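Local coordinates for protein sgbp-b (Bacteroides uniformis, PDB 7K44) that probably binds xyloglucan at the cell surface, as a surface glycan-binding protein of a xyloglucan utilization locus in a gut bacterium, at residues Ser129-Met134 with Val142-Gln147; Ile155-Arg160 with Arg182-Thr187; Met150-Ile155 with Ile192-Gly197. All coordinates share one frame; numbering follows the deposited sequence.

How the contacts relate
All three contacts lie in the IPT/TIG domain, a sandwich of two antiparallel sheets. Contact 1 pairs the first two strands of one sheet; contact 3 pairs strands 152-157 and 188-194 of the other. Each turns one aliphatic face to the sandwich core, where Val144 CG1 packs on Ile192 CD1 at 3.8 Å, and each has a more polar outer face and a classic bulge. Contact 2 shares strand 152-157 with contact 3 but works at its far end, with centres about 17 Å apart. At this partly exposed end, where of the touching residues only Met157 and Pro184 are buried, a turn meets a loop, and an arginine side chain replaces the strand-to-strand backbone bonds.

Contact 1. Residues Ser129-Met134 with Val142-Gln147; sequences SKVSSM and VTVLGQ
Lys130 and Leu145 sit opposite each other as an antiparallel hydrogen-bonded pair, with Leu145 N giving a bond of 2.9 Å to Lys130 O. Leu145 O accepts chiefly from Ser129 N at 2.8 Å and only weakly from Lys130 N. Two residues thus face one across the strands.

The lysine can be followed outward from its backbone, in the one of its two conformers described here. Its CB lies 4.1 Å from Leu145 CB, and the chain then runs alongside the leucine, both pointing the same way. Bent at chi3 (-66°), this conformer lays CE against Leu145 CD1 at 3.7 Å. Its NZ continues past the leucine to bond Phe322 O, and its charge also makes a cation-pi contact with Phe322, whose side chain touches Leu145 too.

On the other face of the sheet, Val131 CG1 approaches Val142 CG1 at 4.1 Å, beside Val144. Here Leu190 packs on Val131 and Ile192 on Val144, both from the opposing sheet. Beyond the strand's end, Ser132 keeps up the pairing: its N bonds Thr143 O, while its hydroxyl, turned back between backbone N and carbonyl carbon (chi1 66°), accepts from Thr143 N at 3.0 Å along a nearly straight 172° path. The side chain thus takes the place of a backbone carbonyl where the chain turns off.

Strands 127-131 and 141-147 form a beta hairpin at the edge of one sheet of the immunoglobulin-like IPT/TIG sandwich, with a classic bulge at Ser129-Lys130.

Contact 2. Residues Ile155-Arg160 with Arg182-Thr187; sequences ITMGNR and RAPQGT
Arg182 lays its guanidinium over that of Arg160, with centres 4.2 Å apart and planes inclined by 24°. Arg182 NH2 sits above the middle of the Arg160 group, a stack of like charges that probably relies on solvent screening, since Arg182 is exposed. The backbone O of Arg182 meets the aliphatic stem of Arg160, 3.1 Å from its CD.

Ala183 O accepts from Arg160 NE at 2.8 Å, and weakly from Arg160 NH2, which anchors the head group. NE approaches from above the carbonyl plane, 57° out of it. The bend at chi2 (-80°) in Arg160 swings its outer chain toward this carbonyl. With an alanine at Arg160, Ala183 O is likely to lose its side-chain donor and Arg182 its stacking partner.

Pro184, next along, brings its ring CG to 4.1 Å from Met157 CB and also touches Met157 O. On the inner side Met157, in the one of its two conformers described, packs on Phe178 and Leu190, while Tyr205 touches Ala183 and Pro184.

An arginine thus ties the loop entering strand 188-194 to a tight hairpin end, the type II' beta turn from Met157 to Arg160, closed by backbone bonds both ways between its end residues.

Contact 3. Residues Met150-Ile155 with Ile192-Gly197; sequences MDIVSI and ITTMGG
Thr193 O is gripped by two backbone donors in a row, Val153 N at 2.7 Å and Ser154 N at 3.1 Å, so that two residues of strand 152-157 face one of strand 188-194. In return Thr193 N bonds Ser154 O at 2.9 Å, almost straight at 176°. Past the bulge, Met195 N closes on Asp151 O, and the same oxygen takes a CA-H...O contact from Thr194.

Side chains fill in around this frame. Ser154 OG comes within 3.4 Å of Thr193 CB; its chi1 of 63° keeps it close to Thr193 and within reach of a bridging water. That water lies 2.8 Å from Ser154 OG and links it to Thr193 OG1, which also bonds Thr198 OG1 on the next strand. Toward the end of the pairing, Val153 CG2 rests on Met195 SD at 3.7 Å, the two chains crossing at about a right angle.

The opposite face is aliphatic: Ile155 CG2 meets Ile192 CG1 at 4.2 Å, and both isoleucines pack on Leu176 of the other sheet. Ile152 and Thr194 pair with diverging side chains, yet Ile152 CG1 still reaches Thr194 CG2, and Ile152 also packs on Leu176.

Further out, Thr194 to Gly197 make a type I turn that carries the chain into strand 197-204. Thr194 OG1 accepts from Gly196 N, an ST turn within that bend, and a second water donates to Met150 O while weakly accepting from Gly196 N. In this second sheet of the domain, Val153 and Ser154 against Thr193 form a classic beta bulge, next to a tight hairpin turn.

Contact 1. Residues Ser129-Met134 with Val142-Gln147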
ATOM      1  N   SER A 129       2.446   2.416  -7.797  1.00 24.32           N
ATOM      2  CA  SER A 129       3.800   2.355  -7.267  1.00 27.14           C
ATOM      3  C   SER A 129       3.915   1.559  -5.974  1.00 25.10           C
ATOM      4  O   SER A 129       4.972   0.978  -5.719  1.00 30.00           O
ATOM      5  CB  SER A 129       4.375   3.758  -7.056  1.00 33.13           C
ATOM      6  OG  SER A 129       3.600   4.497  -6.134  1.00 37.85           O
ATOM      7  N   LYS A 130       2.869   1.514  -5.152  1.00 23.58           N
ATOM      8  CA  LYS A 130       2.939   0.815  -3.876  0.51 25.91           C
ATOM      9  C   LYS A 130       1.546   0.331  -3.493  1.00 23.71           C
ATOM     10  O   LYS A 130       0.545   0.982  -3.793  1.00 24.99           O
ATOM     11  CB  LYS A 130       3.483   1.746  -2.785  0.51 28.34           C
ATOM     12  CG  LYS A 130       4.968   1.577  -2.511  0.51 33.91           C
ATOM     13  CD  LYS A 130       5.301   1.914  -1.065  0.51 34.15           C
ATOM     14  CE  LYS A 130       5.080   3.384  -0.773  0.51 33.13           C
ATOM     15  NZ  LYS A 130       5.762   3.786   0.491  0.51 30.61           N
ATOM     16  N   VAL A 131       1.487  -0.823  -2.810  1.00 25.06           N
ATOM     17  CA  VAL A 131       0.238  -1.374  -2.296  1.00 23.73           C
ATOM     18  C   VAL A 131       0.457  -1.724  -0.829  1.00 23.43           C
ATOM     19  O   VAL A 131       1.543  -2.171  -0.438  1.00 24.78           O
ATOM     20  CB  VAL A 131      -0.250  -2.609  -3.088  1.00 26.50           C
ATOM     21  CG1 VAL A 131      -1.658  -2.987  -2.670  1.00 30.86           C
ATOM     22  CG2 VAL A 131      -0.201  -2.352  -4.575  1.00 31.00           C
ATOM     23  N   SER A 132      -0.574  -1.502  -0.010  1.00 22.84           N
ATOM     24  CA  SER A 132      -0.404  -1.667   1.426  1.00 23.29           C
ATOM     25  C   SER A 132      -0.114  -3.115   1.810  1.00 21.86           C
ATOM     26  O   SER A 132       0.653  -3.361   2.749  1.00 25.56           O
ATOM     27  CB  SER A 132      -1.612  -1.058   2.148  1.00 22.77           C
ATOM     28  OG  SER A 132      -2.783  -1.773   1.856  1.00 22.28           O
ATOM     29  N   SER A 133      -0.666  -4.078   1.079  1.00 19.90           N
ATOM     30  CA  SER A 133      -0.317  -5.465   1.331  1.00 19.69           C
ATOM     31  C   SER A 133      -0.575  -6.248   0.056  1.00 22.76           C
ATOM     32  O   SER A 133      -1.482  -5.915  -0.715  1.00 22.41           O
ATOM     33  CB  SER A 133      -1.141  -6.049   2.477  1.00 22.58           C
ATOM     34  OG  SER A 133      -0.887  -7.438   2.607  1.00 22.59           O
ATOM     35  N   MET A 134       0.238  -7.286  -0.168  1.00 22.09           N
ATOM     36  CA  MET A 134      -0.005  -8.187  -1.289  1.00 22.13           C
ATOM     37  C   MET A 134      -0.972  -9.293  -0.925  1.00 22.39           C
ATOM     38  O   MET A 134      -1.321 -10.108  -1.783  1.00 22.30           O
ATOM     39  CB  MET A 134       1.300  -8.793  -1.798  1.00 24.86           C
ATOM     40  CG  MET A 134       2.256  -7.785  -2.401  1.00 25.12           C
ATOM     41  SD  MET A 134       1.722  -7.138  -4.012  1.00 27.63           S
ATOM     42  CE  MET A 134       2.380  -8.400  -5.099  1.00 29.54           C
ATOM     43  N   VAL A 142      -7.546  -1.472   2.071  1.00 22.50           N
ATOM     44  CA  VAL A 142      -6.316  -1.556   1.303  1.00 22.34           C
ATOM     45  C   VAL A 142      -6.025  -0.159   0.779  1.00 22.85           C
ATOM     46  O   VAL A 142      -6.949   0.555   0.382  1.00 25.88           O
ATOM     47  CB  VAL A 142      -6.514  -2.529   0.124  1.00 21.19           C
ATOM     48  CG1 VAL A 142      -5.213  -2.713  -0.630  1.00 22.34           C
ATOM     49  CG2 VAL A 142      -7.084  -3.863   0.594  1.00 25.11           C
ATOM     50  N   THR A 143      -4.766   0.246   0.806  1.00 21.46           N
ATOM     51  CA  THR A 143      -4.343   1.534   0.272  1.00 23.16           C
ATOM     52  C   THR A 143      -3.415   1.302  -0.910  1.00 22.77           C
ATOM     53  O   THR A 143      -2.554   0.418  -0.869  1.00 22.96           O
ATOM     54  CB  THR A 143      -3.633   2.361   1.348  1.00 24.06           C
ATOM     55  OG1 THR A 143      -4.508   2.510   2.471  1.00 29.76           O
ATOM     56  CG2 THR A 143      -3.293   3.755   0.824  1.00 28.00           C
ATOM     57  N   VAL A 144      -3.598   2.089  -1.977  1.00 22.31           N
ATOM     58  CA  VAL A 144      -2.764   1.983  -3.173  1.00 24.79           C
ATOM     59  C   VAL A 144      -2.224   3.367  -3.497  1.00 24.98           C
ATOM     60  O   VAL A 144      -2.980   4.343  -3.478  1.00 26.19           O
ATOM     61  CB  VAL A 144      -3.564   1.432  -4.373  1.00 25.16           C
ATOM     62  CG1 VAL A 144      -2.652   1.241  -5.585  1.00 23.81           C
ATOM     63  CG2 VAL A 144      -4.241   0.114  -4.013  1.00 25.60           C
ATOM     64  N   LEU A 145      -0.922   3.455  -3.762  1.00 24.87           N
ATOM     65  CA  LEU A 145      -0.288   4.684  -4.228  1.00 25.49           C
ATOM     66  C   LEU A 145       0.022   4.551  -5.710  1.00 23.19           C
ATOM     67  O   LEU A 145       0.419   3.482  -6.179  1.00 25.94           O
ATOM     68  CB  LEU A 145       1.030   4.958  -3.501  1.00 28.73           C
ATOM     69  CG  LEU A 145       1.010   5.098  -1.981  1.00 32.15           C
ATOM     70  CD1 LEU A 145       2.325   5.672  -1.494  1.00 36.91           C
ATOM     71  CD2 LEU A 145      -0.129   5.980  -1.565  1.00 33.68           C
ATOM     72  N   GLY A 146      -0.157   5.642  -6.451  1.00 26.12           N
ATOM     73  CA  GLY A 146       0.145   5.602  -7.864  1.00 25.44           C
ATOM     74  C   GLY A 146      -0.114   6.944  -8.504  1.00 24.26           C
ATOM     75  O   GLY A 146      -0.021   7.971  -7.831  1.00 27.83           O
ATOM     76  N   GLN A 147      -0.433   6.953  -9.794  1.00 25.03           N
ATOM     77  CA  GLN A 147      -0.701   8.201 -10.500  1.00 24.16           C
ATOM     78  C   GLN A 147      -1.871   7.994 -11.442  1.00 26.92           C
ATOM     79  O   GLN A 147      -2.086   6.891 -11.953  1.00 24.61           O
ATOM     80  CB  GLN A 147       0.513   8.673 -11.317  1.00 28.40           C
ATOM     81  CG  GLN A 147       1.760   8.981 -10.491  1.00 29.72           C
ATOM     82  CD  GLN A 147       1.585  10.192  -9.591  1.00 33.09           C
ATOM     83  OE1 GLN A 147       0.767  11.066  -9.862  1.00 44.31           O
ATOM     84  NE2 GLN A 147       2.362  10.247  -8.517  1.00 38.65           N
TER
HETATM   85  O   HOH W   1       3.831   7.200  -8.026  1.00 33.40           O

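Contact 2. Residues Ile155-Arg160 with Arg182-Thr187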
ATOM      1  N   ILE A 155     -11.623  -2.050  -9.989  1.00 23.49           N
ATOM      2  CA  ILE A 155     -10.449  -2.560  -9.294  1.00 24.57           C
ATOM      3  C   ILE A 155     -10.653  -4.059  -9.141  1.00 25.12           C
ATOM      4  O   ILE A 155     -11.653  -4.497  -8.558  1.00 25.12           O
ATOM      5  CB  ILE A 155     -10.245  -1.882  -7.930  1.00 25.88           C
ATOM      6  CG1 ILE A 155     -10.178  -0.363  -8.100  1.00 27.66           C
ATOM      7  CG2 ILE A 155      -8.971  -2.414  -7.269  1.00 28.19           C
ATOM      8  CD1 ILE A 155      -9.970   0.398  -6.816  1.00 30.76           C
ATOM      9  N   THR A 156      -9.729  -4.843  -9.690  1.00 26.22           N
ATOM     10  CA  THR A 156      -9.916  -6.278  -9.804  1.00 26.43           C
ATOM     11  C   THR A 156      -8.678  -7.021  -9.314  1.00 22.93           C
ATOM     12  O   THR A 156      -7.565  -6.483  -9.270  1.00 23.82           O
ATOM     13  CB  THR A 156     -10.218  -6.685 -11.252  1.00 28.79           C
ATOM     14  OG1 THR A 156      -9.106  -6.336 -12.085  1.00 31.77           O
ATOM     15  CG2 THR A 156     -11.461  -5.955 -11.759  1.00 31.92           C
ATOM     16  N   MET A 157      -8.898  -8.285  -8.963  1.00 25.87           N
ATOM     17  CA  MET A 157      -7.825  -9.162  -8.494  1.00 25.90           C
ATOM     18  C   MET A 157      -8.250 -10.578  -8.865  1.00 26.27           C
ATOM     19  O   MET A 157      -9.109 -11.162  -8.202  1.00 28.46           O
ATOM     20  CB  MET A 157      -7.630  -9.016  -6.992  1.00 28.26           C
ATOM     21  CG  MET A 157      -8.927  -8.787  -6.239  1.00 35.38           C
ATOM     22  SD  MET A 157      -8.683  -8.268  -4.535  1.00 44.09           S
ATOM     23  CE  MET A 157      -7.864  -6.696  -4.744  0.50 32.79           C
ATOM     24  N   GLY A 158      -7.655 -11.118  -9.919  1.00 27.85           N
ATOM     25  CA  GLY A 158      -8.117 -12.418 -10.378  1.00 27.86           C
ATOM     26  C   GLY A 158      -9.568 -12.313 -10.812  1.00 28.34           C
ATOM     27  O   GLY A 158      -9.950 -11.412 -11.566  1.00 28.90           O
ATOM     28  N   ASN A 159     -10.402 -13.223 -10.311  1.00 30.22           N
ATOM     29  CA  ASN A 159     -11.825 -13.218 -10.625  1.00 31.77           C
ATOM     30  C   ASN A 159     -12.664 -12.469  -9.591  1.00 34.24           C
ATOM     31  O   ASN A 159     -13.874 -12.700  -9.503  1.00 35.96           O
ATOM     32  CB  ASN A 159     -12.332 -14.648 -10.801  1.00 39.75           C
ATOM     33  CG  ASN A 159     -12.264 -15.442  -9.517  1.00 47.35           C
ATOM     34  OD1 ASN A 159     -11.480 -15.126  -8.618  1.00 51.30           O
ATOM     35  ND2 ASN A 159     -13.088 -16.480  -9.418  1.00 54.67           N
ATOM     36  N   ARG A 160     -12.060 -11.573  -8.814  1.00 29.52           N
ATOM     37  CA  ARG A 160     -12.775 -10.756  -7.841  1.00 28.71           C
ATOM     38  C   ARG A 160     -12.750  -9.298  -8.274  1.00 29.89           C
ATOM     39  O   ARG A 160     -11.765  -8.829  -8.847  1.00 30.95           O
ATOM     40  CB  ARG A 160     -12.128 -10.848  -6.455  1.00 30.42           C
ATOM     41  CG  ARG A 160     -11.933 -12.256  -5.933  1.00 29.62           C
ATOM     42  CD  ARG A 160     -13.228 -12.829  -5.354  1.00 36.17           C
ATOM     43  NE  ARG A 160     -13.011 -14.202  -4.917  1.00 35.71           N
ATOM     44  CZ  ARG A 160     -13.329 -15.272  -5.636  1.00 49.30           C
ATOM     45  NH1 ARG A 160     -13.901 -15.124  -6.824  1.00 50.33           N
ATOM     46  NH2 ARG A 160     -13.080 -16.488  -5.166  1.00 46.93           N
ATOM     47  N   ARG A 182     -13.960 -10.616  -1.080  1.00 30.18           N
ATOM     48  CA  ARG A 182     -13.640 -12.027  -0.913  1.00 27.29           C
ATOM     49  C   ARG A 182     -12.310 -12.342  -1.583  1.00 31.22           C
ATOM     50  O   ARG A 182     -12.010 -11.835  -2.664  1.00 31.94           O
ATOM     51  CB  ARG A 182     -14.737 -12.875  -1.557  1.00 39.31           C
ATOM     52  CG  ARG A 182     -14.685 -14.339  -1.176  1.00 49.73           C
ATOM     53  CD  ARG A 182     -16.063 -14.962  -1.273  1.00 59.23           C
ATOM     54  NE  ARG A 182     -16.306 -15.508  -2.606  1.00 62.97           N
ATOM     55  CZ  ARG A 182     -16.983 -14.877  -3.561  1.00 67.76           C
ATOM     56  NH1 ARG A 182     -17.489 -13.670  -3.333  1.00 66.58           N
ATOM     57  NH2 ARG A 182     -17.156 -15.452  -4.745  1.00 61.87           N
ATOM     58  N   ALA A 183     -11.528 -13.193  -0.931  1.00 29.73           N
ATOM     59  CA  ALA A 183     -10.165 -13.457  -1.363  1.00 31.01           C
ATOM     60  C   ALA A 183     -10.141 -14.109  -2.745  1.00 33.97           C
ATOM     61  O   ALA A 183     -10.991 -14.950  -3.056  1.00 29.14           O
ATOM     62  CB  ALA A 183      -9.486 -14.393  -0.361  1.00 32.36           C
ATOM     63  N   PRO A 184      -9.175 -13.754  -3.589  1.00 28.73           N
ATOM     64  CA  PRO A 184      -8.922 -14.518  -4.818  1.00 28.00           C
ATOM     65  C   PRO A 184      -8.543 -15.959  -4.503  1.00 28.72           C
ATOM     66  O   PRO A 184      -8.220 -16.315  -3.372  1.00 31.23           O
ATOM     67  CB  PRO A 184      -7.723 -13.789  -5.440  1.00 34.43           C
ATOM     68  CG  PRO A 184      -7.679 -12.452  -4.777  1.00 34.21           C
ATOM     69  CD  PRO A 184      -8.233 -12.638  -3.410  1.00 29.41           C
ATOM     70  N   GLN A 185      -8.557 -16.794  -5.544  1.00 32.06           N
ATOM     71  CA  GLN A 185      -8.244 -18.213  -5.393  1.00 36.39           C
ATOM     72  C   GLN A 185      -6.746 -18.498  -5.348  1.00 29.45           C
ATOM     73  O   GLN A 185      -6.350 -19.596  -4.935  1.00 32.78           O
ATOM     74  CB  GLN A 185      -8.883 -19.014  -6.531  1.00 40.08           C
ATOM     75  N   GLY A 186      -5.916 -17.547  -5.757  1.00 27.30           N
ATOM     76  CA  GLY A 186      -4.480 -17.738  -5.774  1.00 25.98           C
ATOM     77  C   GLY A 186      -3.792 -16.549  -6.418  1.00 27.05           C
ATOM     78  O   GLY A 186      -4.415 -15.510  -6.669  1.00 25.31           O
ATOM     79  N   THR A 187      -2.494 -16.723  -6.684  1.00 26.22           N
ATOM     80  CA  THR A 187      -1.687 -15.641  -7.238  1.00 24.67           C
ATOM     81  C   THR A 187      -2.353 -15.072  -8.485  1.00 27.75           C
ATOM     82  O   THR A 187      -2.749 -15.816  -9.385  1.00 27.79           O
ATOM     83  CB  THR A 187      -0.278 -16.139  -7.591  1.00 25.09           C
ATOM     84  OG1 THR A 187       0.349 -16.683  -6.422  1.00 26.32           O
ATOM     85  CG2 THR A 187       0.583 -14.987  -8.127  1.00 26.61           C
TER

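Contact 3. Residues Met150-Ile155 with Ile192-Gly197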
ATOM      1  N   MET A 150      -7.868   9.011 -11.891  1.00 29.28           N
ATOM      2  CA  MET A 150      -9.126   9.649 -12.246  1.00 31.36           C
ATOM      3  C   MET A 150     -10.006   8.700 -13.055  1.00 27.31           C
ATOM      4  O   MET A 150      -9.518   7.866 -13.819  1.00 30.17           O
ATOM      5  CB  MET A 150      -8.814  10.851 -13.130  1.00 35.23           C
ATOM      6  CG  MET A 150      -7.825  10.467 -14.238  1.00 39.44           C
ATOM      7  SD  MET A 150      -6.685  11.739 -14.765  1.00 70.23           S
ATOM      8  CE  MET A 150      -5.662  11.920 -13.320  1.00 42.46           C
ATOM      9  N   ASP A 151     -11.322   8.844 -12.896  1.00 29.15           N
ATOM     10  CA  ASP A 151     -12.310   8.123 -13.703  0.54 31.50           C
ATOM     11  C   ASP A 151     -12.119   6.609 -13.605  1.00 31.25           C
ATOM     12  O   ASP A 151     -11.945   5.906 -14.603  1.00 30.70           O
ATOM     13  CB  ASP A 151     -12.306   8.599 -15.159  0.54 33.87           C
ATOM     14  CG  ASP A 151     -12.529  10.085 -15.282  0.54 35.87           C
ATOM     15  OD1 ASP A 151     -13.378  10.624 -14.539  0.54 42.38           O
ATOM     16  OD2 ASP A 151     -11.849  10.714 -16.114  0.54 32.82           O
ATOM     17  N   ILE A 152     -12.175   6.117 -12.371  1.00 28.88           N
ATOM     18  CA  ILE A 152     -11.984   4.693 -12.131  1.00 30.97           C
ATOM     19  C   ILE A 152     -13.159   3.904 -12.687  1.00 31.71           C
ATOM     20  O   ILE A 152     -14.330   4.263 -12.484  1.00 33.32           O
ATOM     21  CB  ILE A 152     -11.789   4.418 -10.634  1.00 28.30           C
ATOM     22  CG1 ILE A 152     -10.405   4.876 -10.198  1.00 33.39           C
ATOM     23  CG2 ILE A 152     -11.965   2.924 -10.331  1.00 32.27           C
ATOM     24  CD1 ILE A 152     -10.147   4.670  -8.746  1.00 43.25           C
ATOM     25  N   VAL A 153     -12.850   2.818 -13.386  1.00 26.75           N
ATOM     26  CA  VAL A 153     -13.850   1.898 -13.900  1.00 27.30           C
ATOM     27  C   VAL A 153     -13.954   0.645 -13.041  1.00 29.94           C
ATOM     28  O   VAL A 153     -15.055   0.158 -12.779  1.00 28.58           O
ATOM     29  CB  VAL A 153     -13.528   1.547 -15.369  1.00 28.24           C
ATOM     30  CG1 VAL A 153     -14.433   0.443 -15.871  1.00 31.24           C
ATOM     31  CG2 VAL A 153     -13.660   2.787 -16.241  1.00 29.67           C
ATOM     32  N   SER A 154     -12.822   0.109 -12.594  1.00 25.70           N
ATOM     33  CA  SER A 154     -12.861  -1.128 -11.832  1.00 25.86           C
ATOM     34  C   SER A 154     -11.551  -1.291 -11.084  1.00 23.81           C
ATOM     35  O   SER A 154     -10.518  -0.743 -11.471  1.00 25.18           O
ATOM     36  CB  SER A 154     -13.090  -2.343 -12.739  1.00 29.26           C
ATOM     37  OG  SER A 154     -12.017  -2.495 -13.658  1.00 28.32           O
ATOM     38  N   ILE A 155     -11.623  -2.050  -9.989  1.00 23.49           N
ATOM     39  CA  ILE A 155     -10.449  -2.560  -9.294  1.00 24.57           C
ATOM     40  C   ILE A 155     -10.653  -4.059  -9.141  1.00 25.12           C
ATOM     41  O   ILE A 155     -11.653  -4.497  -8.558  1.00 25.12           O
ATOM     42  CB  ILE A 155     -10.245  -1.882  -7.930  1.00 25.88           C
ATOM     43  CG1 ILE A 155     -10.178  -0.363  -8.100  1.00 27.66           C
ATOM     44  CG2 ILE A 155      -8.971  -2.414  -7.269  1.00 28.19           C
ATOM     45  CD1 ILE A 155      -9.970   0.398  -6.816  1.00 30.76           C
ATOM     46  N   ILE A 192      -6.048  -1.840 -11.535  1.00 26.95           N
ATOM     47  CA  ILE A 192      -6.901  -0.663 -11.457  1.00 25.02           C
ATOM     48  C   ILE A 192      -7.125  -0.181 -12.882  1.00 23.36           C
ATOM     49  O   ILE A 192      -6.164   0.114 -13.602  1.00 25.07           O
ATOM     50  CB  ILE A 192      -6.273   0.450 -10.610  1.00 25.55           C
ATOM     51  CG1 ILE A 192      -6.082  -0.009  -9.162  1.00 33.02           C
ATOM     52  CG2 ILE A 192      -7.151   1.703 -10.675  1.00 27.19           C
ATOM     53  CD1 ILE A 192      -5.330   1.019  -8.322  1.00 33.57           C
ATOM     54  N   THR A 193      -8.380  -0.128 -13.296  1.00 22.93           N
ATOM     55  CA  THR A 193      -8.737   0.293 -14.641  1.00 24.58           C
ATOM     56  C   THR A 193      -9.468   1.621 -14.553  1.00 24.56           C
ATOM     57  O   THR A 193     -10.424   1.759 -13.780  1.00 25.33           O
ATOM     58  CB  THR A 193      -9.615  -0.753 -15.326  1.00 26.41           C
ATOM     59  OG1 THR A 193      -8.874  -1.968 -15.493  1.00 29.36           O
ATOM     60  CG2 THR A 193     -10.059  -0.261 -16.703  1.00 26.80           C
ATOM     61  N   THR A 194      -9.009   2.592 -15.328  1.00 24.22           N
ATOM     62  CA  THR A 194      -9.669   3.877 -15.471  1.00 23.17           C
ATOM     63  C   THR A 194     -10.072   4.036 -16.931  1.00 25.68           C
ATOM     64  O   THR A 194      -9.739   3.209 -17.784  1.00 25.88           O
ATOM     65  CB  THR A 194      -8.725   5.014 -15.081  1.00 26.11           C
ATOM     66  OG1 THR A 194      -7.642   5.063 -16.012  1.00 24.96           O
ATOM     67  CG2 THR A 194      -8.155   4.819 -13.683  1.00 26.23           C
ATOM     68  N   MET A 195     -10.766   5.138 -17.221  1.00 25.32           N
ATOM     69  CA  MET A 195     -11.050   5.468 -18.615  1.00 27.42           C
ATOM     70  C   MET A 195      -9.776   5.661 -19.429  1.00 32.13           C
ATOM     71  O   MET A 195      -9.814   5.534 -20.659  1.00 35.94           O
ATOM     72  CB  MET A 195     -11.959   6.698 -18.690  1.00 28.36           C
ATOM     73  CG  MET A 195     -13.352   6.444 -18.134  1.00 29.04           C
ATOM     74  SD  MET A 195     -14.226   5.161 -19.039  1.00 36.63           S
ATOM     75  CE  MET A 195     -14.555   5.997 -20.594  1.00 38.90           C
ATOM     76  N   GLY A 196      -8.645   5.933 -18.772  1.00 25.45           N
ATOM     77  CA  GLY A 196      -7.368   6.114 -19.430  1.00 27.00           C
ATOM     78  C   GLY A 196      -6.530   4.872 -19.638  1.00 29.58           C
ATOM     79  O   GLY A 196      -5.517   4.941 -20.343  1.00 30.65           O
ATOM     80  N   GLY A 197      -6.888   3.746 -19.027  1.00 26.63           N
ATOM     81  CA  GLY A 197      -6.126   2.524 -19.195  1.00 24.21           C
ATOM     82  C   GLY A 197      -6.109   1.707 -17.921  1.00 24.96           C
ATOM     83  O   GLY A 197      -6.941   1.891 -17.035  1.00 26.44           O
TER
HETATM   84  O   HOH W   2      -8.542   8.110 -16.471  1.00 29.14           O
HETATM   85  O   HOH W   3      -9.474  -3.478 -13.198  1.00 30.22           O